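Local coordinates for protein transcriptional regulator (Streptococcus thermophilus LMD-9, PDB 5JUF) that acts as the competence regulator ComR, an RNPP-family quorum sensor and transcriptional activator of the ComRS cell-to-cell communication system, at residues 85-90 against 199-204; 205-210 against 231-236; 225-230 against 251-256. All blocks are in the same frame, centred on the assembly; numbering follows the deposited sequence.

Interaction 1. Residues 85-90 against 199-204; sequences LIKFPT and DDVYNI. With SO4 (sulfate ion), chain B.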
# COMPACT_ATOMS: atom_id res chain seq x y z
N LEU A 85 6.89 -4.03 11.39
CA LEU A 85 5.55 -3.53 11.68
C LEU A 85 4.55 -3.92 10.59
O LEU A 85 3.36 -4.07 10.87
CB LEU A 85 5.60 -2.01 11.90
CG LEU A 85 5.84 -1.01 10.78
CD1 LEU A 85 4.57 -0.78 9.95
CD2 LEU A 85 6.33 0.31 11.37
N ILE A 86 5.00 -4.10 9.35
CA ILE A 86 4.11 -4.64 8.33
C ILE A 86 3.73 -6.09 8.65
O ILE A 86 2.58 -6.50 8.45
CB ILE A 86 4.74 -4.50 6.93
CG1 ILE A 86 4.71 -3.02 6.52
CG2 ILE A 86 3.98 -5.36 5.90
CD1 ILE A 86 5.58 -2.67 5.35
N LYS A 87 4.68 -6.87 9.17
CA LYS A 87 4.38 -8.24 9.54
C LYS A 87 3.70 -8.34 10.90
O LYS A 87 3.46 -9.46 11.36
CB LYS A 87 5.65 -9.10 9.52
CG LYS A 87 6.39 -9.04 8.17
CD LYS A 87 7.50 -10.07 8.08
CE LYS A 87 8.70 -9.68 8.91
NZ LYS A 87 9.87 -10.61 8.68
N PHE A 88 3.39 -7.22 11.55
CA PHE A 88 2.71 -7.23 12.84
C PHE A 88 1.19 -7.20 12.62
O PHE A 88 0.63 -6.15 12.31
CB PHE A 88 3.15 -6.05 13.70
CG PHE A 88 2.52 -6.04 15.07
CD1 PHE A 88 2.94 -6.92 16.05
CD2 PHE A 88 1.50 -5.16 15.38
CE1 PHE A 88 2.35 -6.92 17.32
CE2 PHE A 88 0.91 -5.15 16.64
CZ PHE A 88 1.34 -6.03 17.60
N PRO A 89 0.49 -8.32 12.77
CA PRO A 89 -0.94 -8.33 12.49
C PRO A 89 -1.74 -7.80 13.68
O PRO A 89 -1.48 -8.15 14.83
CB PRO A 89 -1.24 -9.81 12.23
CG PRO A 89 -0.26 -10.53 13.12
CD PRO A 89 0.98 -9.66 13.17
N THR A 90 -2.72 -6.96 13.38
CA THR A 90 -3.58 -6.43 14.44
C THR A 90 -4.69 -7.39 14.80
O THR A 90 -5.13 -7.40 15.96
CB THR A 90 -4.20 -5.11 14.02
OG1 THR A 90 -5.16 -5.36 12.98
CG2 THR A 90 -3.14 -4.14 13.52
N ASP A 199 8.99 -13.00 -0.56
CA ASP A 199 9.08 -11.78 0.23
C ASP A 199 7.80 -11.69 1.05
O ASP A 199 6.75 -11.30 0.54
CB ASP A 199 9.28 -10.57 -0.68
CG ASP A 199 9.44 -9.25 0.08
OD1 ASP A 199 9.19 -9.21 1.30
OD2 ASP A 199 9.80 -8.24 -0.55
N ASP A 200 7.88 -12.08 2.33
CA ASP A 200 6.69 -12.11 3.18
C ASP A 200 6.11 -10.72 3.38
O ASP A 200 4.89 -10.58 3.54
CB ASP A 200 7.02 -12.71 4.54
CG ASP A 200 7.33 -14.19 4.47
OD1 ASP A 200 6.91 -14.85 3.50
OD2 ASP A 200 7.98 -14.69 5.41
N VAL A 201 6.96 -9.69 3.42
CA VAL A 201 6.47 -8.33 3.56
C VAL A 201 5.64 -7.94 2.35
O VAL A 201 4.52 -7.44 2.47
CB VAL A 201 7.66 -7.36 3.77
CG1 VAL A 201 7.16 -5.91 3.84
CG2 VAL A 201 8.44 -7.75 5.02
N TYR A 202 6.19 -8.17 1.15
CA TYR A 202 5.44 -7.90 -0.07
C TYR A 202 4.13 -8.67 -0.09
O TYR A 202 3.06 -8.11 -0.39
CB TYR A 202 6.30 -8.28 -1.28
CG TYR A 202 5.68 -7.93 -2.61
CD1 TYR A 202 5.86 -6.67 -3.17
CD2 TYR A 202 4.93 -8.88 -3.33
CE1 TYR A 202 5.30 -6.34 -4.40
CE2 TYR A 202 4.37 -8.56 -4.57
CZ TYR A 202 4.56 -7.28 -5.10
OH TYR A 202 4.01 -6.95 -6.33
N ASN A 203 4.19 -9.97 0.22
CA ASN A 203 3.02 -10.83 0.10
C ASN A 203 1.92 -10.42 1.05
O ASN A 203 0.73 -10.53 0.72
CB ASN A 203 3.43 -12.29 0.33
CG ASN A 203 4.33 -12.82 -0.76
OD1 ASN A 203 4.53 -12.16 -1.79
ND2 ASN A 203 4.86 -14.03 -0.57
N ILE A 204 2.27 -9.98 2.27
CA ILE A 204 1.26 -9.53 3.22
C ILE A 204 0.54 -8.30 2.69
O ILE A 204 -0.69 -8.22 2.73
CB ILE A 204 1.90 -9.27 4.60
CG1 ILE A 204 2.23 -10.60 5.28
CG2 ILE A 204 0.96 -8.44 5.48
CD1 ILE A 204 3.08 -10.45 6.52
S SO4 B . -3.41 -5.27 9.86
O1 SO4 B . -4.66 -5.35 10.60
O2 SO4 B . -3.69 -5.45 8.44
O3 SO4 B . -2.78 -3.96 10.08
O4 SO4 B . -2.50 -6.32 10.31
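Val201 meets the segment 85-90 with both of its methyls, one for each of two neighbouring side chains. CG1 packs against Ile86, 3.8 Å from Ile86 CG2 and nearly as close to CD1, so that it rests between the two branches of the isoleucine, whose side chain crosses the valine at about a right angle. The other methyl, Val201 CG2, turns to the aliphatic part of Lys87 and lies 4.0 Å from Lys87 CD. With CG1 anti to the backbone N (chi1 177°), it is this methyl that faces Ile86, while CG2, beside the backbone N, faces Lys87. Ile204, one turn further along its helix, completes the patch: its CD1 comes within 4.0 Å of Lys87 CG, again crosswise. Ile204 CG2 lies 3.9 Å from the carbonyl oxygen Ile86 O. The contact therefore joins the C-terminal end of helix 76-86 to the first turn of helix 200-219, two helices of the tetratricopeptide-type region more than a hundred residues apart in sequence. That first turn is N-capped by Asp199, whose OD1 accepts from Tyr202 N at 3.2 Å, approached from above the carboxylate plane, and more weakly from Val201 N. Lys87 is exposed, and its NZ stays 5.6 Å from Asp200 OD2, too far for a salt bridge; the carboxylate of Asp200 bonds through OD1 to Ser240 instead. Beyond the apolar patch the segment 85-90 leads to a sulfate ion, probably from the crystallisation liquor, which takes a hydrogen bond from Thr90 N to its O4 (3.1 Å) and another from Lys100.

Interaction 2. Residues 205-210 against 231-236; sequences VLFNDL and DKALAV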
# COMPACT_ATOMS: atom_id res chain seq x y z
N VAL A 205 1.30 -7.34 2.18
CA VAL A 205 0.69 -6.13 1.63
C VAL A 205 -0.17 -6.48 0.42
O VAL A 205 -1.29 -5.99 0.28
CB VAL A 205 1.76 -5.09 1.28
CG1 VAL A 205 1.14 -3.96 0.48
CG2 VAL A 205 2.41 -4.55 2.55
N LEU A 206 0.36 -7.33 -0.46
CA LEU A 206 -0.43 -7.83 -1.58
C LEU A 206 -1.72 -8.50 -1.10
O LEU A 206 -2.81 -8.25 -1.64
CB LEU A 206 0.41 -8.81 -2.41
CG LEU A 206 -0.26 -9.49 -3.60
CD1 LEU A 206 -0.76 -8.44 -4.61
CD2 LEU A 206 0.68 -10.49 -4.28
N PHE A 207 -1.62 -9.35 -0.06
CA PHE A 207 -2.81 -10.04 0.44
C PHE A 207 -3.87 -9.05 0.90
O PHE A 207 -5.06 -9.19 0.60
CB PHE A 207 -2.45 -10.99 1.59
CG PHE A 207 -3.65 -11.72 2.16
CD1 PHE A 207 -4.08 -12.90 1.58
CD2 PHE A 207 -4.35 -11.20 3.24
CE1 PHE A 207 -5.19 -13.58 2.08
CE2 PHE A 207 -5.47 -11.87 3.74
CZ PHE A 207 -5.89 -13.05 3.15
N ASN A 208 -3.45 -8.05 1.66
CA ASN A 208 -4.40 -7.07 2.15
C ASN A 208 -5.04 -6.28 1.01
O ASN A 208 -6.22 -5.94 1.07
CB ASN A 208 -3.71 -6.15 3.17
CG ASN A 208 -3.42 -6.88 4.48
OD1 ASN A 208 -4.10 -7.85 4.82
ND2 ASN A 208 -2.40 -6.44 5.21
N ASP A 209 -4.28 -6.00 -0.05
CA ASP A 209 -4.87 -5.37 -1.22
C ASP A 209 -5.90 -6.28 -1.88
O ASP A 209 -6.95 -5.81 -2.34
CB ASP A 209 -3.79 -4.98 -2.23
CG ASP A 209 -3.11 -3.66 -1.88
OD1 ASP A 209 -3.50 -3.02 -0.89
OD2 ASP A 209 -2.18 -3.26 -2.61
N LEU A 210 -5.63 -7.59 -1.95
CA LEU A 210 -6.62 -8.51 -2.53
C LEU A 210 -7.90 -8.53 -1.71
O LEU A 210 -9.00 -8.58 -2.27
CB LEU A 210 -6.03 -9.93 -2.67
CG LEU A 210 -4.85 -10.07 -3.66
CD1 LEU A 210 -4.11 -11.38 -3.48
CD2 LEU A 210 -5.32 -9.93 -5.10
N ASP A 231 -8.39 -17.01 -5.71
CA ASP A 231 -7.28 -17.91 -5.99
C ASP A 231 -5.93 -17.26 -5.71
O ASP A 231 -5.02 -17.90 -5.17
CB ASP A 231 -7.33 -18.40 -7.44
CG ASP A 231 -8.45 -19.39 -7.67
OD1 ASP A 231 -8.91 -20.03 -6.69
OD2 ASP A 231 -8.86 -19.55 -8.84
N LYS A 232 -5.77 -15.99 -6.07
CA LYS A 232 -4.49 -15.35 -5.78
C LYS A 232 -4.27 -15.16 -4.29
O LYS A 232 -3.14 -15.28 -3.80
CB LYS A 232 -4.35 -14.01 -6.51
CG LYS A 232 -2.88 -13.59 -6.63
CD LYS A 232 -2.69 -12.31 -7.40
CE LYS A 232 -1.20 -12.06 -7.70
NZ LYS A 232 -0.63 -12.90 -8.80
N ALA A 233 -5.34 -14.87 -3.54
CA ALA A 233 -5.20 -14.76 -2.09
C ALA A 233 -4.77 -16.09 -1.48
O ALA A 233 -3.91 -16.13 -0.59
CB ALA A 233 -6.52 -14.27 -1.47
N LEU A 234 -5.35 -17.19 -1.97
CA LEU A 234 -4.96 -18.51 -1.46
C LEU A 234 -3.51 -18.83 -1.80
O LEU A 234 -2.79 -19.45 -1.01
CB LEU A 234 -5.89 -19.59 -2.03
CG LEU A 234 -7.34 -19.59 -1.52
CD1 LEU A 234 -8.16 -20.56 -2.35
CD2 LEU A 234 -7.40 -19.96 -0.05
N ALA A 235 -3.05 -18.41 -2.98
CA ALA A 235 -1.67 -18.64 -3.36
C ALA A 235 -0.70 -17.85 -2.48
O ALA A 235 0.35 -18.36 -2.09
CB ALA A 235 -1.46 -18.29 -4.84
N VAL A 236 -1.04 -16.59 -2.18
CA VAL A 236 -0.25 -15.82 -1.23
C VAL A 236 -0.21 -16.51 0.13
O VAL A 236 0.85 -16.62 0.76
CB VAL A 236 -0.79 -14.38 -1.10
CG1 VAL A 236 -0.09 -13.64 0.03
CG2 VAL A 236 -0.60 -13.61 -2.41
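This is a buried contact, made mainly by apolar side chains, between two consecutive antiparallel helices, 200-219 and 226-240, in the tetratricopeptide region. Such antiparallel pairing of successive helices, repeated along the chain, is what builds a TPR-type solenoid. The axes of the short segments 205-210 and 231-236 approach to 9.6 Å, with 155° between their directions, and Phe207 stands closest to Ala233 in the backbone register. Three side chains of the first helix, Leu206, Phe207 and Leu210, reach across to Lys232, Ala233 and Val236 of the second. Val236 divides its methyls between two of them: CG1 sits 3.9 Å from Phe207 CB, whereas CG2 meets Leu206 CD2 at the same distance, the two side chains crossing obliquely. The Phe207 ring is carried over to Ala233 because CG stands anti to the backbone N (chi1 180°); Ala233 CB approaches the ring obliquely, and the carbonyl oxygen of Ala233 lies at the ring edge, in its plane. Outside the pair, the ring of Tyr245 meets it with the two planes close to parallel, and Val249 of helix 246-260 also touches it, so the aromatic group bridges to the next helix. Lys232 contributes its aliphatic part, with CB and CG beside Leu210; its chain runs extended to CE, and a turn at the last torsion (chi4 76°) sets the amino group, which bonds to the carbonyl oxygens of Leu192 and Gln194, at and just beyond the end of helix 181-192. Leu210 comes right up to the opposing backbone, where Leu210 CD1 lies 3.7 Å from Ala233 N.

Interaction 3. Residues 225-230 against 251-256; sequences DFLTVV and VLKAKY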
# COMPACT_ATOMS: atom_id res chain seq x y z
N ASP A 225 -13.91 -11.62 -12.33
CA ASP A 225 -12.58 -11.94 -11.81
C ASP A 225 -12.56 -12.18 -10.31
O ASP A 225 -11.48 -12.18 -9.70
CB ASP A 225 -11.56 -10.84 -12.15
CG ASP A 225 -11.49 -10.54 -13.63
OD1 ASP A 225 -11.40 -11.50 -14.42
OD2 ASP A 225 -11.53 -9.35 -13.99
N PHE A 226 -13.72 -12.37 -9.67
CA PHE A 226 -13.73 -12.55 -8.21
C PHE A 226 -13.03 -13.84 -7.81
O PHE A 226 -12.30 -13.86 -6.81
CB PHE A 226 -15.17 -12.53 -7.67
CG PHE A 226 -15.25 -12.42 -6.17
CD1 PHE A 226 -15.25 -13.56 -5.37
CD2 PHE A 226 -15.35 -11.17 -5.56
CE1 PHE A 226 -15.32 -13.45 -3.99
CE2 PHE A 226 -15.43 -11.06 -4.18
CZ PHE A 226 -15.41 -12.20 -3.39
N LEU A 227 -13.26 -14.92 -8.56
CA LEU A 227 -12.58 -16.17 -8.26
C LEU A 227 -11.08 -16.06 -8.50
O LEU A 227 -10.30 -16.76 -7.85
CB LEU A 227 -13.18 -17.30 -9.08
CG LEU A 227 -14.62 -17.63 -8.66
CD1 LEU A 227 -15.12 -18.86 -9.39
CD2 LEU A 227 -14.70 -17.80 -7.15
N THR A 228 -10.67 -15.19 -9.42
CA THR A 228 -9.25 -14.89 -9.61
C THR A 228 -8.65 -14.24 -8.38
O THR A 228 -7.53 -14.57 -7.98
CB THR A 228 -9.07 -13.99 -10.84
OG1 THR A 228 -9.71 -14.60 -11.96
CG2 THR A 228 -7.59 -13.78 -11.14
N VAL A 229 -9.38 -13.30 -7.78
CA VAL A 229 -8.95 -12.68 -6.53
C VAL A 229 -8.82 -13.73 -5.43
O VAL A 229 -7.81 -13.80 -4.71
CB VAL A 229 -9.93 -11.56 -6.13
CG1 VAL A 229 -9.56 -10.96 -4.78
CG2 VAL A 229 -9.99 -10.49 -7.23
N VAL A 230 -9.85 -14.58 -5.28
CA VAL A 230 -9.82 -15.63 -4.27
C VAL A 230 -8.60 -16.54 -4.47
O VAL A 230 -7.87 -16.85 -3.52
CB VAL A 230 -11.13 -16.44 -4.30
CG1 VAL A 230 -10.99 -17.71 -3.45
CG2 VAL A 230 -12.29 -15.57 -3.81
N VAL A 251 -14.54 -17.48 3.62
CA VAL A 251 -15.72 -16.62 3.73
C VAL A 251 -15.93 -15.82 2.44
O VAL A 251 -17.07 -15.57 2.04
CB VAL A 251 -15.61 -15.72 4.97
CG1 VAL A 251 -16.74 -14.69 5.01
CG2 VAL A 251 -15.62 -16.57 6.26
N LEU A 252 -14.85 -15.41 1.77
CA LEU A 252 -15.03 -14.73 0.48
C LEU A 252 -15.68 -15.65 -0.54
O LEU A 252 -16.56 -15.22 -1.30
CB LEU A 252 -13.70 -14.22 -0.07
CG LEU A 252 -13.04 -13.06 0.67
CD1 LEU A 252 -11.71 -12.70 -0.00
CD2 LEU A 252 -13.96 -11.84 0.77
N LYS A 253 -15.26 -16.91 -0.59
CA LYS A 253 -15.88 -17.83 -1.54
C LYS A 253 -17.34 -18.04 -1.21
O LYS A 253 -18.17 -18.20 -2.11
CB LYS A 253 -15.12 -19.16 -1.55
CG LYS A 253 -15.62 -20.15 -2.59
CD LYS A 253 -15.40 -19.62 -4.01
CE LYS A 253 -16.02 -20.54 -5.06
NZ LYS A 253 -15.43 -21.91 -5.03
N ALA A 254 -17.69 -18.03 0.08
CA ALA A 254 -19.09 -18.16 0.48
C ALA A 254 -19.91 -16.97 -0.02
O ALA A 254 -21.00 -17.16 -0.57
CB ALA A 254 -19.20 -18.28 2.00
N LYS A 255 -19.41 -15.75 0.18
CA LYS A 255 -20.10 -14.57 -0.35
C LYS A 255 -20.33 -14.69 -1.85
O LYS A 255 -21.42 -14.39 -2.35
CB LYS A 255 -19.30 -13.30 -0.05
CG LYS A 255 -19.06 -12.98 1.43
CD LYS A 255 -20.34 -12.57 2.14
CE LYS A 255 -20.04 -11.91 3.49
NZ LYS A 255 -21.29 -11.67 4.26
N TYR A 256 -19.30 -15.13 -2.59
CA TYR A 256 -19.44 -15.31 -4.03
C TYR A 256 -20.56 -16.29 -4.36
O TYR A 256 -21.41 -16.01 -5.20
CB TYR A 256 -18.11 -15.78 -4.63
CG TYR A 256 -18.19 -16.21 -6.08
CD1 TYR A 256 -18.06 -15.28 -7.11
CD2 TYR A 256 -18.39 -17.54 -6.42
CE1 TYR A 256 -18.14 -15.68 -8.44
CE2 TYR A 256 -18.47 -17.95 -7.73
CZ TYR A 256 -18.34 -17.02 -8.74
OH TYR A 256 -18.42 -17.43 -10.05
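Two aromatic rings, Phe226 and Tyr256, lie nearly parallel here, at 12°, but are slid so far past each other that they barely overlap, with centroids 5.8 Å apart. Leu227 takes one face of the Tyr256 ring: its CD2 stands almost over the centre, 3.8 Å from the ring centroid and only 11° off the normal, a well-formed CH-pi contact. The other methyl, Leu227 CD1, reaches along to the phenol end and lies 3.7 Å from Tyr256 OH. Phe226 presents its edge to the backbone of the partner helix, where Leu252 O sits near the ring plane, 3.5 Å from Phe226 CE1; that same carbon is 3.7 Å from Tyr256 CB. A bend at chi2 turns the Lys253 chain so that its CD and CE meet Leu227 CD2 at a slant, and this methyl touches both the lysine chain and the tyrosine ring, from directions roughly at right angles. One turn along the first helix, Val230 CG2 meets Leu252 CB at 4.2 Å. The two segments run antiparallel, at 169°, joining helices 226-240 and 246-260 in the TPR-type stack; helix 200-219 packs on Phe226 and Leu252, while helix 264-280 touches Lys253.

Interactions 2 and 3 join successive helices of the TPR-type region, whereas interaction 1 brings together parts more than a hundred residues apart. Interaction 1 lies at the surface and sets a helix end and the loop after it against the start of helix 200-219. Interaction 2 uses that same helix further along, is buried, and shares helix 226-240 with the partly buried interaction 3. Neighbours touch: Ile86 of interaction 1 packs on Val205 of interaction 2, and Leu210 of interaction 2 meets Val229 of interaction 3. Chemistry changes with place, from branched aliphatics beside an exposed lysine, through close aliphatic packing with one phenylalanine, to paired rings and a CH-pi contact.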